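Local coordinates for protein probable oxidoreductase (Mycobacterium abscessus, PDB 4EYE) that probably catalyses oxidation-reduction reactions as a member of the quinone oxidoreductase branch of the zinc-binding dehydrogenase family, at residues A189-T194 and E198-V203; S92-S97 and V120-I125; T162-G167 and E213-A218. All blocks are in the same frame, centred on the assembly; numbering follows the deposited sequence.

Interaction 1 of 3, residues A189-T194 and E198-V203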
loop_
_atom_site.group_PDB
_atom_site.type_symbol
_atom_site.label_atom_id
_atom_site.label_comp_id
_atom_site.label_asym_id
_atom_site.label_seq_id
_atom_site.Cartn_x
_atom_site.Cartn_y
_atom_site.Cartn_z
ATOM N N ALA A 189 -17.482 2.243 4.343
ATOM C CA ALA A 189 -16.755 1.589 3.280
ATOM C C ALA A 189 -17.705 1.141 2.185
ATOM O O ALA A 189 -18.787 0.588 2.482
ATOM C CB ALA A 189 -16.022 0.393 3.843
ATOM N N VAL A 190 -17.321 1.374 0.934
ATOM C CA VAL A 190 -18.053 0.826 -0.217
ATOM C C VAL A 190 -17.191 -0.237 -0.876
ATOM O O VAL A 190 -15.988 -0.022 -1.060
ATOM C CB VAL A 190 -18.406 1.904 -1.234
ATOM C CG1 VAL A 190 -19.125 1.282 -2.439
ATOM C CG2 VAL A 190 -19.326 2.931 -0.573
ATOM N N VAL A 191 -17.783 -1.396 -1.146
ATOM C CA VAL A 191 -17.074 -2.491 -1.793
ATOM C C VAL A 191 -17.640 -2.761 -3.187
ATOM O O VAL A 191 -18.840 -2.941 -3.343
ATOM C CB VAL A 191 -17.127 -3.797 -0.969
ATOM C CG1 VAL A 191 -16.358 -3.645 0.356
ATOM C CG2 VAL A 191 -18.564 -4.278 -0.749
ATOM N N ASN A 192 -16.794 -2.805 -4.208
ATOM C CA ASN A 192 -17.278 -3.316 -5.479
ATOM C C ASN A 192 -17.251 -4.847 -5.584
ATOM O O ASN A 192 -17.868 -5.408 -6.486
ATOM C CB ASN A 192 -16.663 -2.614 -6.691
ATOM C CG ASN A 192 -15.168 -2.608 -6.690
ATOM O OD1 ASN A 192 -14.537 -3.616 -7.025
ATOM N ND2 ASN A 192 -14.575 -1.444 -6.374
ATOM N N ARG A 193 -16.562 -5.518 -4.662
ATOM C CA ARG A 193 -16.611 -6.990 -4.560
ATOM C C ARG A 193 -17.438 -7.355 -3.323
ATOM O O ARG A 193 -16.957 -7.260 -2.197
ATOM C CB ARG A 193 -15.190 -7.564 -4.432
ATOM C CG ARG A 193 -14.349 -7.493 -5.715
ATOM C CD ARG A 193 -12.886 -7.833 -5.434
ATOM N NE ARG A 193 -12.185 -6.772 -4.671
ATOM C CZ ARG A 193 -10.951 -6.879 -4.183
ATOM N NH1 ARG A 193 -10.227 -7.983 -4.396
ATOM N NH2 ARG A 193 -10.420 -5.863 -3.492
ATOM N N THR A 194 -18.701 -7.733 -3.520
ATOM C CA THR A 194 -19.615 -7.905 -2.385
ATOM C C THR A 194 -19.223 -9.102 -1.496
ATOM O O THR A 194 -19.560 -9.132 -0.321
ATOM C CB THR A 194 -21.087 -7.995 -2.831
ATOM O OG1 THR A 194 -21.262 -9.165 -3.635
ATOM C CG2 THR A 194 -21.500 -6.738 -3.636
ATOM N N GLU A 198 -17.742 -8.964 4.642
ATOM C CA GLU A 198 -17.388 -9.345 6.030
ATOM C C GLU A 198 -15.923 -9.023 6.352
ATOM O O GLU A 198 -15.592 -8.637 7.476
ATOM C CB GLU A 198 -17.652 -10.830 6.293
ATOM C CG GLU A 198 -19.101 -11.236 6.103
ATOM C CD GLU A 198 -20.054 -10.456 6.968
ATOM O OE1 GLU A 198 -21.196 -10.262 6.505
ATOM O OE2 GLU A 198 -19.678 -10.032 8.100
ATOM N N PHE A 199 -15.060 -9.205 5.371
ATOM C CA PHE A 199 -13.658 -8.847 5.528
ATOM C C PHE A 199 -13.542 -7.390 5.905
ATOM O O PHE A 199 -12.896 -7.036 6.879
ATOM C CB PHE A 199 -12.877 -9.101 4.254
ATOM C CG PHE A 199 -11.461 -8.554 4.311
ATOM C CD1 PHE A 199 -10.479 -9.245 4.981
ATOM C CD2 PHE A 199 -11.152 -7.331 3.744
ATOM C CE1 PHE A 199 -9.168 -8.730 5.045
ATOM C CE2 PHE A 199 -9.861 -6.815 3.814
ATOM C CZ PHE A 199 -8.880 -7.509 4.479
ATOM N N VAL A 200 -14.182 -6.538 5.120
ATOM C CA VAL A 200 -14.136 -5.098 5.346
ATOM C C VAL A 200 -14.700 -4.715 6.694
ATOM O O VAL A 200 -14.099 -3.897 7.423
ATOM C CB VAL A 200 -14.794 -4.338 4.162
ATOM C CG1 VAL A 200 -15.127 -2.913 4.544
ATOM C CG2 VAL A 200 -13.840 -4.391 2.967
ATOM N N LYS A 201 -15.845 -5.321 7.057
ATOM C CA LYS A 201 -16.370 -5.133 8.406
ATOM C C LYS A 201 -15.316 -5.528 9.455
ATOM O O LYS A 201 -15.090 -4.800 10.404
ATOM C CB LYS A 201 -17.690 -5.930 8.594
ATOM C CG LYS A 201 -18.480 -5.496 9.804
ATOM C CD LYS A 201 -19.039 -4.069 9.720
ATOM C CE LYS A 201 -19.673 -3.650 11.055
ATOM N NZ LYS A 201 -19.949 -2.172 11.077
ATOM N N SER A 202 -14.656 -6.676 9.281
ATOM C CA SER A 202 -13.670 -7.122 10.269
ATOM C C SER A 202 -12.467 -6.161 10.379
ATOM O O SER A 202 -11.808 -6.095 11.415
ATOM C CB SER A 202 -13.160 -8.531 9.948
ATOM O OG SER A 202 -12.198 -8.512 8.882
ATOM N N VAL A 203 -12.155 -5.430 9.316
ATOM C CA VAL A 203 -11.019 -4.499 9.364
ATOM C C VAL A 203 -11.371 -3.244 10.194
ATOM O O VAL A 203 -10.480 -2.487 10.628
ATOM C CB VAL A 203 -10.587 -4.117 7.918
ATOM C CG1 VAL A 203 -9.518 -3.052 7.958
ATOM C CG2 VAL A 203 -10.070 -5.361 7.198
#
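On the helix that brings V200 against A189 and V191, the carbonyl oxygen of F199 is gripped twice. S202 OG donates to F199 O at 2.6 Å, and V203 N donates to F199 O at 3.0 Å. The hydroxyl arrives with a C=O...donor angle of 127°, a little tilted from the carbonyl plane, so a serine three residues on shares the acceptor of a normal helical bond. This polar pair belongs to the helix alone; the side of the helix turned to the strand is apolar and is carried by V200. Its two methyl groups divide the work. CG1, anti to the backbone N (chi1 163°), presses on A189 CB at 3.5 Å, tighter than usual for two carbons. CG2, beside the backbone N, meets V191 CG1 at 3.7 Å, and here the two valines run past one another with their tips pointing opposite ways. The CB of V190, between the two strand residues in contact, points away from the helix. Beyond the segments, I177 of helix 171-182 and V208 of strand 207-210 also touch V200. Strand 186-191, helix 197-203 and strand 207-210 form a beta-alpha-beta unit of the Rossmann fold, and this is its strand-to-helix packing. No hydrogen bond crosses the contact: A189 and V191 bond through their backbone to strand 207-210, and F199 O is taken up within the helix, so cohesion between helix and strand here rests on the close fit of buried methyl groups.

Interaction 2 of 3, residues S92-S97 and V120-I125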
loop_
_atom_site.group_PDB
_atom_site.type_symbol
_atom_site.label_atom_id
_atom_site.label_comp_id
_atom_site.label_asym_id
_atom_site.label_seq_id
_atom_site.Cartn_x
_atom_site.Cartn_y
_atom_site.Cartn_z
ATOM N N SER A 92 23.990 -6.832 5.554
ATOM C CA SER A 92 25.057 -5.845 5.637
ATOM C C SER A 92 24.503 -4.415 5.516
ATOM O O SER A 92 23.395 -4.184 4.950
ATOM C CB SER A 92 26.119 -6.077 4.562
ATOM O OG SER A 92 25.579 -5.966 3.243
ATOM N N ALA A 93 25.289 -3.483 6.050
ATOM C CA ALA A 93 24.933 -2.071 6.085
ATOM C C ALA A 93 26.204 -1.240 6.352
ATOM O O ALA A 93 27.122 -1.712 7.022
ATOM C CB ALA A 93 23.885 -1.801 7.142
ATOM N N PRO A 94 26.266 -0.010 5.814
ATOM C CA PRO A 94 27.451 0.817 6.039
ATOM C C PRO A 94 27.597 1.327 7.470
ATOM O O PRO A 94 26.598 1.497 8.193
ATOM C CB PRO A 94 27.228 2.040 5.119
ATOM C CG PRO A 94 26.030 1.743 4.310
ATOM C CD PRO A 94 25.229 0.730 5.099
ATOM N N GLU A 95 28.854 1.617 7.837
ATOM C CA GLU A 95 29.201 2.261 9.104
ATOM C C GLU A 95 28.515 3.599 9.173
ATOM O O GLU A 95 28.468 4.351 8.193
ATOM C CB GLU A 95 30.718 2.476 9.193
ATOM C CG GLU A 95 31.540 1.206 9.126
ATOM C CD GLU A 95 31.118 0.236 10.181
ATOM O OE1 GLU A 95 31.316 0.557 11.371
ATOM O OE2 GLU A 95 30.576 -0.831 9.820
ATOM N N GLY A 96 27.953 3.902 10.326
ATOM C CA GLY A 96 27.362 5.199 10.522
ATOM C C GLY A 96 25.958 5.353 9.964
ATOM O O GLY A 96 25.363 6.418 10.132
ATOM N N SER A 97 25.409 4.306 9.320
ATOM C CA SER A 97 24.040 4.379 8.829
ATOM C C SER A 97 23.072 4.239 10.015
ATOM O O SER A 97 21.879 4.531 9.876
ATOM C CB SER A 97 23.730 3.281 7.788
ATOM O OG SER A 97 23.922 1.980 8.318
ATOM N N VAL A 120 19.363 -2.008 -1.043
ATOM C CA VAL A 120 18.655 -0.732 -1.096
ATOM C C VAL A 120 19.475 0.356 -0.432
ATOM O O VAL A 120 20.395 0.074 0.340
ATOM C CB VAL A 120 17.291 -0.746 -0.408
ATOM C CG1 VAL A 120 16.441 -1.945 -0.839
ATOM C CG2 VAL A 120 17.412 -0.647 1.089
ATOM N N ALA A 121 19.140 1.604 -0.742
ATOM C CA ALA A 121 19.877 2.735 -0.190
ATOM C C ALA A 121 19.539 2.801 1.314
ATOM O O ALA A 121 18.413 2.471 1.723
ATOM C CB ALA A 121 19.467 4.032 -0.914
ATOM N N PRO A 122 20.492 3.233 2.120
ATOM C CA PRO A 122 20.217 3.397 3.560
ATOM C C PRO A 122 19.034 4.304 3.831
ATOM O O PRO A 122 18.301 4.053 4.748
ATOM C CB PRO A 122 21.506 4.027 4.092
ATOM C CG PRO A 122 22.547 3.574 3.146
ATOM C CD PRO A 122 21.921 3.401 1.808
ATOM N N SER A 123 18.799 5.301 2.982
ATOM C CA SER A 123 17.661 6.183 3.184
ATOM C C SER A 123 16.317 5.455 2.934
ATOM O O SER A 123 15.261 5.985 3.249
ATOM C CB SER A 123 17.747 7.326 2.183
ATOM O OG SER A 123 17.658 6.752 0.876
ATOM N N ASN A 124 16.361 4.250 2.338
ATOM C CA ASN A 124 15.142 3.492 2.023
ATOM C C ASN A 124 14.885 2.323 3.033
ATOM O O ASN A 124 14.207 1.322 2.690
ATOM C CB ASN A 124 15.273 2.933 0.587
ATOM C CG ASN A 124 15.267 4.035 -0.478
ATOM O OD1 ASN A 124 15.589 5.189 -0.179
ATOM N ND2 ASN A 124 14.897 3.691 -1.719
ATOM N N ILE A 125 15.449 2.447 4.231
ATOM C CA ILE A 125 15.344 1.409 5.253
ATOM C C ILE A 125 14.597 2.011 6.434
ATOM O O ILE A 125 14.887 3.131 6.815
ATOM C CB ILE A 125 16.743 0.942 5.723
ATOM C CG1 ILE A 125 17.436 0.119 4.632
ATOM C CG2 ILE A 125 16.637 0.136 7.022
ATOM C CD1 ILE A 125 16.749 -1.249 4.377
#
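P122 reaches the turn formed by residues 94-97 with two successive atoms of its ring. CB comes first, meeting S97 CB at 4.4 Å, a loose approach. One bond farther, CG lies 4.1 Å from P94 CG, so the outermost carbons of two proline rings come together while the two side chains meet aslant. The ring then closes through CD onto its own backbone N, and N49 touches P122 from outside the two segments. The turn that carries P94 and S97 is a type II beta turn, with G96 at the third position in the positive-phi conformation (82°) that favours glycine. Both donors of S97 converge on one acceptor: S97 N is 3.3 Å from P94 O, and S97 OG donates to P94 O at 2.7 Å, in the carbonyl plane. The hydroxyl is brought back over the turn because OG sits between its own N and carbonyl carbon (chi1 59°); it is also hydrogen-bonded to I99 N. The contact thus joins two surface loops of the GroES-like domain, those following strands 85-92 and 117-120. No hydrogen bond joins the two loops, and the bonds of the S97 hydroxyl stay within its own loop, so the touch between them is a light apolar one between two rigid rings.

Interaction 3 of 3, residues T162-G167 and E213-A218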
loop_
_atom_site.group_PDB
_atom_site.type_symbol
_atom_site.label_atom_id
_atom_site.label_comp_id
_atom_site.label_asym_id
_atom_site.label_seq_id
_atom_site.Cartn_x
_atom_site.Cartn_y
_atom_site.Cartn_z
ATOM N N THR A 162 -16.213 11.883 9.385
ATOM C CA THR A 162 -16.617 10.683 8.718
ATOM C C THR A 162 -15.925 10.540 7.381
ATOM O O THR A 162 -15.959 11.485 6.566
ATOM C CB THR A 162 -18.135 10.651 8.488
ATOM O OG1 THR A 162 -18.769 10.656 9.745
ATOM C CG2 THR A 162 -18.521 9.379 7.722
ATOM N N VAL A 163 -15.342 9.359 7.148
ATOM C CA VAL A 163 -14.579 9.078 5.941
ATOM C C VAL A 163 -15.262 7.993 5.148
ATOM O O VAL A 163 -15.645 6.960 5.698
ATOM C CB VAL A 163 -13.132 8.657 6.286
ATOM C CG1 VAL A 163 -12.299 8.351 5.015
ATOM C CG2 VAL A 163 -12.468 9.750 7.117
ATOM N N LEU A 164 -15.451 8.256 3.856
ATOM C CA LEU A 164 -15.933 7.276 2.926
ATOM C C LEU A 164 -14.702 6.677 2.255
ATOM O O LEU A 164 -13.940 7.409 1.610
ATOM C CB LEU A 164 -16.823 7.890 1.842
ATOM C CG LEU A 164 -17.255 6.967 0.697
ATOM C CD1 LEU A 164 -18.180 5.941 1.327
ATOM C CD2 LEU A 164 -17.930 7.728 -0.460
ATOM N N VAL A 165 -14.560 5.366 2.360
ATOM C CA VAL A 165 -13.455 4.656 1.714
ATOM C C VAL A 165 -14.036 3.822 0.576
ATOM O O VAL A 165 -14.860 2.943 0.801
ATOM C CB VAL A 165 -12.644 3.749 2.675
ATOM C CG1 VAL A 165 -11.525 3.033 1.893
ATOM C CG2 VAL A 165 -12.052 4.552 3.853
ATOM N N LEU A 166 -13.581 4.105 -0.637
ATOM C CA LEU A 166 -13.968 3.341 -1.833
ATOM C C LEU A 166 -12.915 2.257 -2.087
ATOM O O LEU A 166 -11.794 2.305 -1.538
ATOM C CB LEU A 166 -14.082 4.291 -3.030
ATOM C CG LEU A 166 -15.181 5.394 -2.923
ATOM C CD1 LEU A 166 -15.096 6.407 -4.044
ATOM C CD2 LEU A 166 -16.544 4.748 -3.002
ATOM N N GLY A 167 -13.256 1.278 -2.929
ATOM C CA GLY A 167 -12.333 0.130 -3.202
ATOM C C GLY A 167 -11.815 -0.497 -1.901
ATOM O O GLY A 167 -10.622 -0.788 -1.745
ATOM N N GLU A 213 -26.483 0.571 -7.862
ATOM C CA GLU A 213 -27.299 1.753 -8.150
ATOM C C GLU A 213 -27.776 2.379 -6.850
ATOM O O GLU A 213 -28.235 1.681 -5.942
ATOM C CB GLU A 213 -28.510 1.404 -9.051
ATOM N N GLY A 214 -27.645 3.696 -6.760
ATOM C CA GLY A 214 -28.102 4.465 -5.598
ATOM C C GLY A 214 -27.154 4.495 -4.389
ATOM O O GLY A 214 -27.519 5.006 -3.332
ATOM N N TRP A 215 -25.953 3.955 -4.518
ATOM C CA TRP A 215 -25.036 3.881 -3.344
ATOM C C TRP A 215 -24.700 5.250 -2.795
ATOM O O TRP A 215 -24.589 5.419 -1.579
ATOM C CB TRP A 215 -23.779 3.085 -3.675
ATOM C CG TRP A 215 -22.849 3.768 -4.635
ATOM C CD1 TRP A 215 -22.818 3.669 -6.014
ATOM C CD2 TRP A 215 -21.763 4.702 -4.300
ATOM N NE1 TRP A 215 -21.820 4.460 -6.536
ATOM C CE2 TRP A 215 -21.148 5.088 -5.557
ATOM C CE3 TRP A 215 -21.274 5.235 -3.128
ATOM C CZ2 TRP A 215 -20.077 5.975 -5.609
ATOM C CZ3 TRP A 215 -20.197 6.119 -3.190
ATOM C CH2 TRP A 215 -19.626 6.494 -4.393
ATOM N N ALA A 216 -24.544 6.241 -3.682
ATOM C CA ALA A 216 -24.214 7.612 -3.234
ATOM C C ALA A 216 -25.288 8.145 -2.334
ATOM O O ALA A 216 -24.993 8.766 -1.309
ATOM C CB ALA A 216 -23.962 8.558 -4.397
ATOM N N LYS A 217 -26.547 7.891 -2.695
ATOM C CA LYS A 217 -27.681 8.315 -1.870
ATOM C C LYS A 217 -27.686 7.550 -0.559
ATOM O O LYS A 217 -27.966 8.128 0.490
ATOM C CB LYS A 217 -29.036 8.184 -2.621
ATOM N N ALA A 218 -27.358 6.263 -0.590
ATOM C CA ALA A 218 -27.267 5.492 0.666
ATOM C C ALA A 218 -26.133 6.021 1.594
ATOM O O ALA A 218 -26.288 6.070 2.816
ATOM C CB ALA A 218 -27.052 4.021 0.371
#
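The indole of W215 receives a methyl group from L164 at its edge and another from L166. L164 CD2 lies in the plane of the ring, 3.9 Å from W215 CZ3, so it butts against the rim of the six-membered ring. L166 CD2 comes in obliquely, 3.8 Å from W215 CH2. Each leucine side chain runs at about a right angle to that of the tryptophan, and the CB atoms of both point toward the helix from the same side of the chain, two residues apart. The tryptophan stands in the first turn of helix 215-222, right after the N-cap G214, and A218 N bonds to G214 O at 3.0 Å to open the helical pattern. Its CG lies between the backbone N and the carbonyl carbon (chi1 70°), a torsion that goes with the indole reaching across to the strand. The long side chain spans most of the gap, since the alpha carbons nearest each other, those of L164 and A216, are 10.3 Å apart. D242 of helix 240-245 also touches W215, and A243 touches L166. Strand 162-165 is the first strand of a parallel sheet in the order 3-2-1-4-5-6, and G167 opens a glycine-rich loop leading to helix 171-182: a Rossmann fold, with the helix of the crossover from the third strand to the fourth packed against the first strand and the residue that follows it.

From the N terminus, interaction 2 comes first and stands alone: it closes a loop that includes strands 104-108 and 117-120 in the GroES-like part, about 39 Å from interaction 1 and 43 Å from interaction 3, centre to centre, across the middle of the chain. Interaction 3 then opens at strand 162-165 and closes only at helix 215-222; within that span interaction 1 opens and closes, joining strand 186-191 to the helix that follows it. These two strands are neighbours in the Rossmann sheet, probably linked by a hydrogen bond from V190 N to V165 O. V190 faces W215 while A189 and V191 face V200, so the two contacts pack helices on opposite faces of the sheet.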